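Local coordinates for protein adenylyl-sulfate kinase 1, chloroplastic (PDB 3UIE) that transfers a phosphate from ATP to the 3'-hydroxyl of adenosine 5'-phosphosulfate, making the activated sulfate 3'-phosphoadenylyl sulfate in plant chloroplasts, at residues 40-52 with 181-193. Numbering follows the deposited sequence. Where two conformers were deposited one is given.
Sequences TLACALNQMLYQK and PIEMAEKVVGYLD. With ANP (phosphoaminophosphonic acid-adenylate ester), chain E.
Helix 40-51 and helix 181-193 cross at -61°, their axes 8.4 Å apart at closest approach, with Leu-45 set against Ala-185, whose small CB lets the backbones come near. Met-48 fits as a knob into a hole formed by Ile-182, Ala-185, Glu-186 and Val-189. With CG anti to the backbone N (chi1 -174°) the chain runs over the partner helix, its SD 3.6 Å from Val-189 CG2; a bend at chi3 brings CE to 3.7 Å from Ala-185 CB. An alanine here would lack the thioether and probably leave a gap over Ala-185 and Val-189. Leu-45 CD1 meets the same methyl, Val-189 CG2, at 3.6 Å from a different direction, while Leu-41 CD1 rests on Met-184 CB. Near the nucleotide, Thr-40 CG2 presses tightly on Pro-181 CG (3.5 Å), and Thr-40 OG1 and N donate to O2A of the ATP analogue, while Pro-181 CD and Met-184 CE pack by adenine N6. The pair joins helix 38-51, which begins within the P-loop, to the helix whose first turn borders the adenine. Leu-41 and Met-184 lean on Leu-173 and Met-129 of the parallel sheet, Val-188 covers Ile-171, and Tyr-50 OH is hydrogen-bonded to Asp-16 O in helix 14-21 of the second subunit.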
loop_
_atom_site.group_PDB
_atom_site.type_symbol
_atom_site.label_atom_id
_atom_site.label_comp_id
_atom_site.label_asym_id
_atom_site.label_seq_id
_atom_site.Cartn_x
_atom_site.Cartn_y
_atom_site.Cartn_z
ATOM N N THR A 40 7.181 -17.824 -6.988
ATOM C CA THR A 40 8.374 -18.061 -7.778
ATOM C C THR A 40 8.350 -17.207 -9.049
ATOM O O THR A 40 9.356 -16.594 -9.431
ATOM C CB THR A 40 8.504 -19.533 -8.122
ATOM O OG1 THR A 40 8.661 -20.275 -6.905
ATOM C CG2 THR A 40 9.702 -19.744 -9.008
ATOM N N LEU A 41 7.194 -17.172 -9.695
ATOM C CA LEU A 41 6.996 -16.308 -10.854
ATOM C C LEU A 41 7.114 -14.824 -10.468
ATOM O O LEU A 41 7.767 -14.041 -11.163
ATOM C CB LEU A 41 5.637 -16.572 -11.491
ATOM C CG LEU A 41 5.329 -15.503 -12.547
ATOM C CD1 LEU A 41 6.225 -15.673 -13.766
ATOM C CD2 LEU A 41 3.865 -15.510 -12.919
ATOM N N ALA A 42 6.485 -14.432 -9.367
ATOM C CA ALA A 42 6.574 -13.033 -8.941
ATOM C C ALA A 42 8.026 -12.574 -8.751
ATOM O O ALA A 42 8.394 -11.490 -9.172
ATOM C CB ALA A 42 5.753 -12.786 -7.671
ATOM N N CYS A 43 8.833 -13.401 -8.102
ATOM C CA CYS A 43 10.240 -13.081 -7.902
ATOM C C CYS A 43 10.973 -12.972 -9.231
ATOM O O CYS A 43 11.659 -11.985 -9.482
ATOM C CB CYS A 43 10.922 -14.116 -6.996
ATOM S SG CYS A 43 10.410 -14.058 -5.253
ATOM N N ALA A 44 10.827 -13.983 -10.089
ATOM C CA ALA A 44 11.516 -13.976 -11.379
ATOM C C ALA A 44 11.169 -12.706 -12.158
ATOM O O ALA A 44 12.045 -12.066 -12.739
ATOM C CB ALA A 44 11.168 -15.232 -12.203
ATOM N N LEU A 45 9.889 -12.347 -12.157
ATOM C CA LEU A 45 9.420 -11.149 -12.844
ATOM C C LEU A 45 10.057 -9.882 -12.267
ATOM O O LEU A 45 10.551 -9.024 -12.999
ATOM C CB LEU A 45 7.887 -11.075 -12.765
ATOM C CG LEU A 45 7.152 -9.888 -13.368
ATOM C CD1 LEU A 45 7.504 -9.718 -14.850
ATOM C CD2 LEU A 45 5.645 -10.088 -13.196
ATOM N N ASN A 46 10.053 -9.775 -10.943
ATOM C CA ASN A 46 10.623 -8.621 -10.260
ATOM C C ASN A 46 12.106 -8.499 -10.603
ATOM O O ASN A 46 12.593 -7.420 -10.915
ATOM C CB ASN A 46 10.435 -8.808 -8.760
ATOM C CG ASN A 46 10.799 -7.568 -7.943
ATOM O OD1 ASN A 46 11.013 -6.490 -8.479
ATOM N ND2 ASN A 46 10.857 -7.738 -6.641
ATOM N N GLN A 47 12.813 -9.621 -10.579
ATOM C CA GLN A 47 14.238 -9.598 -10.869
ATOM C C GLN A 47 14.495 -9.075 -12.281
ATOM O O GLN A 47 15.391 -8.265 -12.507
ATOM C CB GLN A 47 14.815 -11.004 -10.728
ATOM C CG GLN A 47 16.222 -11.124 -11.241
ATOM C CD GLN A 47 17.240 -10.609 -10.249
ATOM O OE1 GLN A 47 16.887 -10.140 -9.165
ATOM N NE2 GLN A 47 18.514 -10.700 -10.612
ATOM N N MET A 48 13.696 -9.559 -13.226
ATOM C CA MET A 48 13.865 -9.230 -14.637
ATOM C C MET A 48 13.520 -7.758 -14.889
ATOM O O MET A 48 14.224 -7.058 -15.624
ATOM C CB MET A 48 12.970 -10.151 -15.476
ATOM C CG MET A 48 13.125 -10.034 -16.974
ATOM S SD MET A 48 12.197 -11.384 -17.783
ATOM C CE MET A 48 13.047 -12.796 -17.111
ATOM N N LEU A 49 12.448 -7.278 -14.267
ATOM C CA LEU A 49 12.043 -5.891 -14.458
ATOM C C LEU A 49 13.037 -4.941 -13.798
ATOM O O LEU A 49 13.385 -3.905 -14.356
ATOM C CB LEU A 49 10.640 -5.656 -13.898
ATOM C CG LEU A 49 9.540 -6.274 -14.761
ATOM C CD1 LEU A 49 8.216 -6.273 -14.012
ATOM C CD2 LEU A 49 9.424 -5.547 -16.099
ATOM N N TYR A 50 13.528 -5.331 -12.631
ATOM C CA TYR A 50 14.519 -4.506 -11.932
ATOM C C TYR A 50 15.760 -4.346 -12.804
ATOM O O TYR A 50 16.309 -3.264 -12.897
ATOM C CB TYR A 50 14.910 -5.112 -10.586
ATOM C CG TYR A 50 15.924 -4.231 -9.892
ATOM C CD1 TYR A 50 15.510 -3.151 -9.130
ATOM C CD2 TYR A 50 17.291 -4.436 -10.071
ATOM C CE1 TYR A 50 16.436 -2.306 -8.513
ATOM C CE2 TYR A 50 18.216 -3.602 -9.472
ATOM C CZ TYR A 50 17.781 -2.546 -8.694
ATOM O OH TYR A 50 18.693 -1.709 -8.104
ATOM N N GLN A 51 16.194 -5.420 -13.466
ATOM C CA GLN A 51 17.398 -5.336 -14.296
ATOM C C GLN A 51 17.183 -4.408 -15.515
ATOM O O GLN A 51 18.121 -3.795 -16.017
ATOM C CB GLN A 51 17.880 -6.732 -14.717
ATOM C CG GLN A 51 19.056 -6.716 -15.688
ATOM C CD GLN A 51 19.813 -8.042 -15.728
ATOM O OE1 GLN A 51 19.759 -8.828 -14.778
ATOM N NE2 GLN A 51 20.535 -8.287 -16.823
ATOM N N LYS A 52 15.938 -4.284 -15.957
ATOM C CA LYS A 52 15.588 -3.329 -17.009
ATOM C C LYS A 52 15.363 -1.903 -16.469
ATOM O O LYS A 52 14.998 -0.990 -17.219
ATOM C CB LYS A 52 14.336 -3.810 -17.749
ATOM C CG LYS A 52 14.513 -5.143 -18.501
ATOM C CD LYS A 52 13.187 -5.680 -19.038
ATOM C CE LYS A 52 12.763 -4.973 -20.329
ATOM N NZ LYS A 52 13.736 -5.165 -21.445
ATOM N N PRO A 181 10.559 -20.702 -14.471
ATOM C CA PRO A 181 10.123 -19.394 -13.970
ATOM C C PRO A 181 10.696 -18.259 -14.819
ATOM O O PRO A 181 10.012 -17.275 -15.071
ATOM C CB PRO A 181 10.699 -19.362 -12.562
ATOM C CG PRO A 181 10.768 -20.805 -12.151
ATOM C CD PRO A 181 11.138 -21.544 -13.410
ATOM N N ILE A 182 11.941 -18.389 -15.265
ATOM C CA ILE A 182 12.529 -17.338 -16.094
ATOM C C ILE A 182 11.809 -17.218 -17.434
ATOM O O ILE A 182 11.510 -16.111 -17.884
ATOM C CB ILE A 182 14.046 -17.541 -16.315
ATOM C CG1 ILE A 182 14.812 -17.277 -15.015
ATOM C CG2 ILE A 182 14.561 -16.582 -17.367
ATOM C CD1 ILE A 182 16.315 -17.505 -15.153
ATOM N N GLU A 183 11.523 -18.346 -18.078
ATOM C CA GLU A 183 10.823 -18.260 -19.350
ATOM C C GLU A 183 9.454 -17.658 -19.121
ATOM O O GLU A 183 8.998 -16.837 -19.911
ATOM C CB GLU A 183 10.709 -19.609 -20.073
ATOM C CG GLU A 183 9.911 -19.496 -21.371
ATOM C CD GLU A 183 10.125 -20.659 -22.329
ATOM O OE1 GLU A 183 10.608 -21.731 -21.902
ATOM O OE2 GLU A 183 9.819 -20.476 -23.526
ATOM N N MET A 184 8.799 -18.045 -18.031
ATOM C CA MET A 184 7.477 -17.475 -17.752
ATOM C C MET A 184 7.526 -15.972 -17.500
ATOM O O MET A 184 6.648 -15.241 -17.960
ATOM C CB MET A 184 6.790 -18.196 -16.600
ATOM C CG MET A 184 6.343 -19.601 -16.971
ATOM S SD MET A 184 5.392 -20.378 -15.656
ATOM C CE MET A 184 6.496 -20.260 -14.301
ATOM N N ALA A 185 8.532 -15.508 -16.758
ATOM C CA ALA A 185 8.686 -14.077 -16.544
ATOM C C ALA A 185 8.953 -13.372 -17.867
ATOM O O ALA A 185 8.485 -12.255 -18.086
ATOM C CB ALA A 185 9.807 -13.786 -15.513
ATOM N N GLU A 186 9.687 -14.021 -18.765
ATOM C CA GLU A 186 9.966 -13.410 -20.061
ATOM C C GLU A 186 8.661 -13.160 -20.813
ATOM O O GLU A 186 8.509 -12.126 -21.454
ATOM C CB GLU A 186 10.905 -14.261 -20.912
ATOM C CG GLU A 186 12.354 -14.208 -20.463
ATOM C CD GLU A 186 13.221 -15.231 -21.189
ATOM O OE1 GLU A 186 12.760 -15.809 -22.197
ATOM O OE2 GLU A 186 14.358 -15.468 -20.745
ATOM N N LYS A 187 7.726 -14.104 -20.718
ATOM C CA LYS A 187 6.443 -13.977 -21.407
ATOM C C LYS A 187 5.637 -12.812 -20.827
ATOM O O LYS A 187 5.021 -12.046 -21.569
ATOM C CB LYS A 187 5.639 -15.280 -21.322
ATOM C CG LYS A 187 6.285 -16.457 -22.019
ATOM C CD LYS A 187 5.420 -17.707 -21.897
ATOM C CE LYS A 187 6.007 -18.870 -22.686
ATOM N NZ LYS A 187 5.977 -18.585 -24.151
ATOM N N VAL A 188 5.645 -12.669 -19.501
ATOM C CA VAL A 188 4.984 -11.544 -18.859
ATOM C C VAL A 188 5.663 -10.234 -19.232
ATOM O O VAL A 188 4.995 -9.263 -19.533
ATOM C CB VAL A 188 4.902 -11.707 -17.321
ATOM C CG1 VAL A 188 4.238 -10.496 -16.693
ATOM C CG2 VAL A 188 4.120 -12.981 -16.998
ATOM N N VAL A 189 6.988 -10.205 -19.237
ATOM C CA VAL A 189 7.676 -8.947 -19.530
ATOM C C VAL A 189 7.412 -8.535 -20.975
ATOM O O VAL A 189 7.154 -7.368 -21.265
ATOM C CB VAL A 189 9.197 -9.052 -19.280
ATOM C CG1 VAL A 189 9.934 -7.889 -19.950
ATOM C CG2 VAL A 189 9.486 -9.059 -17.775
ATOM N N GLY A 190 7.467 -9.507 -21.880
ATOM C CA GLY A 190 7.166 -9.241 -23.278
ATOM C C GLY A 190 5.780 -8.660 -23.448
ATOM O O GLY A 190 5.573 -7.749 -24.239
ATOM N N TYR A 191 4.822 -9.191 -22.705
ATOM C CA TYR A 191 3.454 -8.696 -22.757
ATOM C C TYR A 191 3.386 -7.250 -22.249
ATOM O O TYR A 191 2.788 -6.382 -22.897
ATOM C CB TYR A 191 2.529 -9.619 -21.958
ATOM C CG TYR A 191 1.096 -9.149 -21.849
ATOM C CD1 TYR A 191 0.098 -9.666 -22.691
ATOM C CD2 TYR A 191 0.732 -8.209 -20.892
ATOM C CE1 TYR A 191 -1.224 -9.232 -22.578
ATOM C CE2 TYR A 191 -0.572 -7.771 -20.779
ATOM C CZ TYR A 191 -1.541 -8.279 -21.612
ATOM O OH TYR A 191 -2.827 -7.821 -21.459
ATOM N N LEU A 192 4.014 -6.989 -21.103
ATOM C CA LEU A 192 4.010 -5.638 -20.533
ATOM C C LEU A 192 4.699 -4.668 -21.487
ATOM O O LEU A 192 4.248 -3.538 -21.681
ATOM C CB LEU A 192 4.710 -5.618 -19.170
ATOM C CG LEU A 192 4.000 -6.447 -18.093
ATOM C CD1 LEU A 192 4.836 -6.555 -16.817
ATOM C CD2 LEU A 192 2.595 -5.897 -17.807
ATOM N N ASP A 193 5.804 -5.114 -22.074
ATOM C CA ASP A 193 6.555 -4.255 -22.973
ATOM C C ASP A 193 5.691 -3.869 -24.180
ATOM O O ASP A 193 5.571 -2.677 -24.530
ATOM C CB ASP A 193 7.819 -4.972 -23.427
ATOM C CG ASP A 193 8.760 -4.070 -24.188
ATOM O OD1 ASP A 193 8.399 -2.907 -24.435
ATOM O OD2 ASP A 193 9.859 -4.532 -24.549
HETATM P PG ANP E . 1.464 -20.634 -2.091
HETATM O O1G ANP E . 1.140 -21.698 -0.923
HETATM O O2G ANP E . 2.323 -19.552 -1.426
HETATM O O3G ANP E . 0.174 -20.070 -2.635
HETATM P PB ANP E . 2.859 -20.611 -4.675
HETATM O O1B ANP E . 3.653 -19.304 -4.323
HETATM O O2B ANP E . 1.799 -20.550 -5.800
HETATM N N3B ANP E . 2.458 -21.404 -3.217
HETATM P PA ANP E . 5.665 -21.332 -4.985
HETATM O O1A ANP E . 6.079 -21.226 -3.560
HETATM O O2A ANP E . 6.130 -20.192 -5.830
HETATM O O3A ANP E . 4.113 -21.571 -5.018
HETATM O "O5'" ANP E . 6.203 -22.669 -5.630
HETATM C "C5'" ANP E . 5.968 -23.917 -5.072
HETATM C "C4'" ANP E . 6.956 -24.895 -5.378
HETATM O "O4'" ANP E . 6.924 -25.214 -6.804
HETATM C "C3'" ANP E . 8.266 -24.302 -5.088
HETATM O "O3'" ANP E . 9.016 -25.180 -4.277
HETATM C "C2'" ANP E . 8.917 -24.098 -6.374
HETATM O "O2'" ANP E . 10.249 -24.533 -6.353
HETATM C "C1'" ANP E . 8.159 -24.916 -7.349
HETATM N N9 ANP E . 8.038 -24.187 -8.619
HETATM C C8 ANP E . 7.708 -22.892 -8.716
HETATM N N7 ANP E . 7.696 -22.574 -10.003
HETATM C C5 ANP E . 8.025 -23.663 -10.724
HETATM C C6 ANP E . 8.166 -23.882 -12.086
HETATM N N6 ANP E . 7.948 -22.789 -13.023
HETATM N N1 ANP E . 8.510 -25.110 -12.503
HETATM C C2 ANP E . 8.712 -26.107 -11.620
HETATM N N3 ANP E . 8.589 -25.928 -10.310
HETATM C C4 ANP E . 8.247 -24.710 -9.836
#